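Local coordinates for methylaspartate ammonia-lyase (Citrobacter amalonaticus, PDB 1KKO), which catalyses the reversible, magnesium-dependent anti elimination of ammonia from L-threo-3-methylaspartate to give mesaconate, at residues C325-I330 against E354-G359. Residues are numbered along the deposited sequence; the frame is centred on the assembly and turned at random.
Sequences CHMVQI and EAYQGG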
loop_
_atom_site.group_PDB
_atom_site.type_symbol
_atom_site.label_atom_id
_atom_site.label_comp_id
_atom_site.label_asym_id
_atom_site.label_seq_id
_atom_site.Cartn_x
_atom_site.Cartn_y
_atom_site.Cartn_z
ATOM N N CYS A 325 -22.859 -20.988 10.403
ATOM C CA CYS A 325 -21.813 -21.171 9.412
ATOM C C CYS A 325 -20.525 -21.492 10.140
ATOM O O CYS A 325 -20.498 -21.496 11.364
ATOM C CB CYS A 325 -21.647 -19.891 8.590
ATOM S SG CYS A 325 -21.384 -18.441 9.595
ATOM N N HIS A 326 -19.470 -21.767 9.396
ATOM C CA HIS A 326 -18.213 -22.173 10.003
ATOM C C HIS A 326 -17.324 -21.024 10.410
ATOM O O HIS A 326 -16.522 -21.161 11.320
ATOM C CB HIS A 326 -17.451 -23.055 9.029
ATOM C CG HIS A 326 -18.262 -24.199 8.526
ATOM N ND1 HIS A 326 -19.048 -24.103 7.400
ATOM C CD2 HIS A 326 -18.442 -25.450 9.011
ATOM C CE1 HIS A 326 -19.675 -25.249 7.210
ATOM N NE2 HIS A 326 -19.321 -26.085 8.168
HETATM N N MSE A 327 -17.462 -19.903 9.711
HETATM C CA MSE A 327 -16.596 -18.749 9.889
HETATM C C MSE A 327 -17.410 -17.505 9.617
HETATM O O MSE A 327 -18.333 -17.537 8.807
HETATM C CB MSE A 327 -15.443 -18.839 8.889
HETATM C CG MSE A 327 -14.479 -17.675 8.902
HETATM SE SE MSE A 327 -13.057 -17.904 7.592
HETATM C CE MSE A 327 -11.740 -18.701 8.743
ATOM N N VAL A 328 -17.087 -16.418 10.312
ATOM C CA VAL A 328 -17.729 -15.134 10.071
ATOM C C VAL A 328 -16.683 -14.076 9.749
ATOM O O VAL A 328 -15.647 -14.016 10.406
ATOM C CB VAL A 328 -18.536 -14.629 11.289
ATOM C CG1 VAL A 328 -19.775 -15.466 11.512
ATOM C CG2 VAL A 328 -17.707 -14.603 12.519
ATOM N N GLN A 329 -16.950 -13.251 8.739
ATOM C CA GLN A 329 -16.085 -12.093 8.482
ATOM C C GLN A 329 -16.463 -10.942 9.419
ATOM O O GLN A 329 -17.541 -10.350 9.293
ATOM C CB GLN A 329 -16.106 -11.571 7.035
ATOM C CG GLN A 329 -15.072 -10.416 6.972
ATOM C CD GLN A 329 -14.863 -9.685 5.662
ATOM O OE1 GLN A 329 -14.270 -8.593 5.673
ATOM N NE2 GLN A 329 -15.343 -10.240 4.555
ATOM N N ILE A 330 -15.562 -10.661 10.358
ATOM C CA ILE A 330 -15.631 -9.518 11.252
ATOM C C ILE A 330 -15.012 -8.391 10.413
ATOM O O ILE A 330 -13.792 -8.275 10.294
ATOM C CB ILE A 330 -14.833 -9.858 12.524
ATOM C CG1 ILE A 330 -15.452 -11.084 13.225
ATOM C CG2 ILE A 330 -14.746 -8.677 13.482
ATOM C CD1 ILE A 330 -14.605 -11.631 14.354
ATOM N N GLU A 354 -15.206 -19.904 13.751
ATOM C CA GLU A 354 -13.930 -19.415 13.244
ATOM C C GLU A 354 -14.068 -17.917 12.987
ATOM O O GLU A 354 -14.984 -17.463 12.289
ATOM C CB GLU A 354 -13.509 -20.144 11.974
ATOM C CG GLU A 354 -13.235 -21.617 12.214
ATOM C CD GLU A 354 -12.848 -22.371 10.961
ATOM O OE1 GLU A 354 -12.518 -21.729 9.944
ATOM O OE2 GLU A 354 -12.863 -23.623 10.989
ATOM N N ALA A 355 -13.163 -17.149 13.580
ATOM C CA ALA A 355 -13.160 -15.699 13.423
ATOM C C ALA A 355 -12.244 -15.280 12.281
ATOM O O ALA A 355 -11.054 -15.555 12.305
ATOM C CB ALA A 355 -12.724 -15.058 14.704
ATOM N N TYR A 356 -12.826 -14.643 11.277
ATOM C CA TYR A 356 -12.072 -14.070 10.163
ATOM C C TYR A 356 -12.056 -12.554 10.387
ATOM O O TYR A 356 -13.077 -11.877 10.262
ATOM C CB TYR A 356 -12.703 -14.480 8.819
ATOM C CG TYR A 356 -12.314 -13.651 7.623
ATOM C CD1 TYR A 356 -11.064 -13.030 7.520
ATOM C CD2 TYR A 356 -13.226 -13.473 6.593
ATOM C CE1 TYR A 356 -10.754 -12.263 6.403
ATOM C CE2 TYR A 356 -12.917 -12.710 5.482
ATOM C CZ TYR A 356 -11.696 -12.100 5.404
ATOM O OH TYR A 356 -11.412 -11.309 4.319
ATOM N N GLN A 357 -10.901 -12.036 10.804
ATOM C CA GLN A 357 -10.749 -10.604 11.036
ATOM C C GLN A 357 -10.458 -9.975 9.688
ATOM O O GLN A 357 -9.336 -10.012 9.180
ATOM C CB GLN A 357 -9.647 -10.320 12.042
ATOM C CG GLN A 357 -9.673 -8.885 12.538
ATOM C CD GLN A 357 -8.537 -8.570 13.456
ATOM O OE1 GLN A 357 -8.408 -9.171 14.521
ATOM N NE2 GLN A 357 -7.706 -7.616 13.054
ATOM N N GLY A 358 -11.516 -9.461 9.087
ATOM C CA GLY A 358 -11.456 -8.970 7.732
ATOM C C GLY A 358 -11.198 -7.481 7.661
ATOM O O GLY A 358 -10.314 -6.955 8.335
ATOM N N GLY A 359 -11.988 -6.803 6.854
ATOM C CA GLY A 359 -11.781 -5.391 6.617
ATOM C C GLY A 359 -12.096 -5.073 5.174
ATOM O O GLY A 359 -12.929 -5.736 4.545
#
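The Tyr-356 ring and the Gln-329 side chain run alongside each other, pointing the same way, amide and ring planes turned 40° apart. Gln-329 CB meets the CD2–CE2 side of the ring obliquely, 3.5 Å from Tyr-356 CD2, and CG follows along CE2. Met-327, a selenomethionine, makes a Met-aromatic contact, its SE 5.3 Å from the ring centroid and well off the normal; His-236 adds an edge-to-face contact. With CG anti to the backbone N (chi1 -177°), the extended Gln-329 lays its amide alongside the outer half of the ring. Its OE1 accepts a nearly straight bond from Gly-359 N (3.1 Å) and another from Lys-331, the proton acceptor, while NE2 is held by the magnesium ligand Glu-273. With both OE1 and NE2 hydrogen-bonded, the substrate-binding amide is held in one rotation. Gly-358 CA packs 3.5 Å from Gln-329 OE1.

Met-327 bends at chi3 (-94°), setting its CE methyl in van der Waals contact with Glu-354 OE1 (3.3 Å); Tyr-271 (hydrogen bond) and Lys-303 (salt bridge) hold that carboxylate. Backbone N-H donors come from the two strands in turn: Glu-354 N to His-326 O, Val-328 N to Glu-354 O, Tyr-356 N to Val-328 O and Ile-330 N to Tyr-356 O (2.8 Å); Gly-358 N to Ile-330 O continues the ladder. On the face of Val-328 and Ala-355, Ile-330 CD1 packs on Ala-355 CB at 3.9 Å.

Strands 327-330 and 354-357 adjoin in the enolase-superfamily TIM barrel, flanked by 303-306 and 382-384; Met-327, Gln-329 and Tyr-356 face its interior, Val-328, Ile-330 and Ala-355 the beta-alpha-beta crossover helix 339-351.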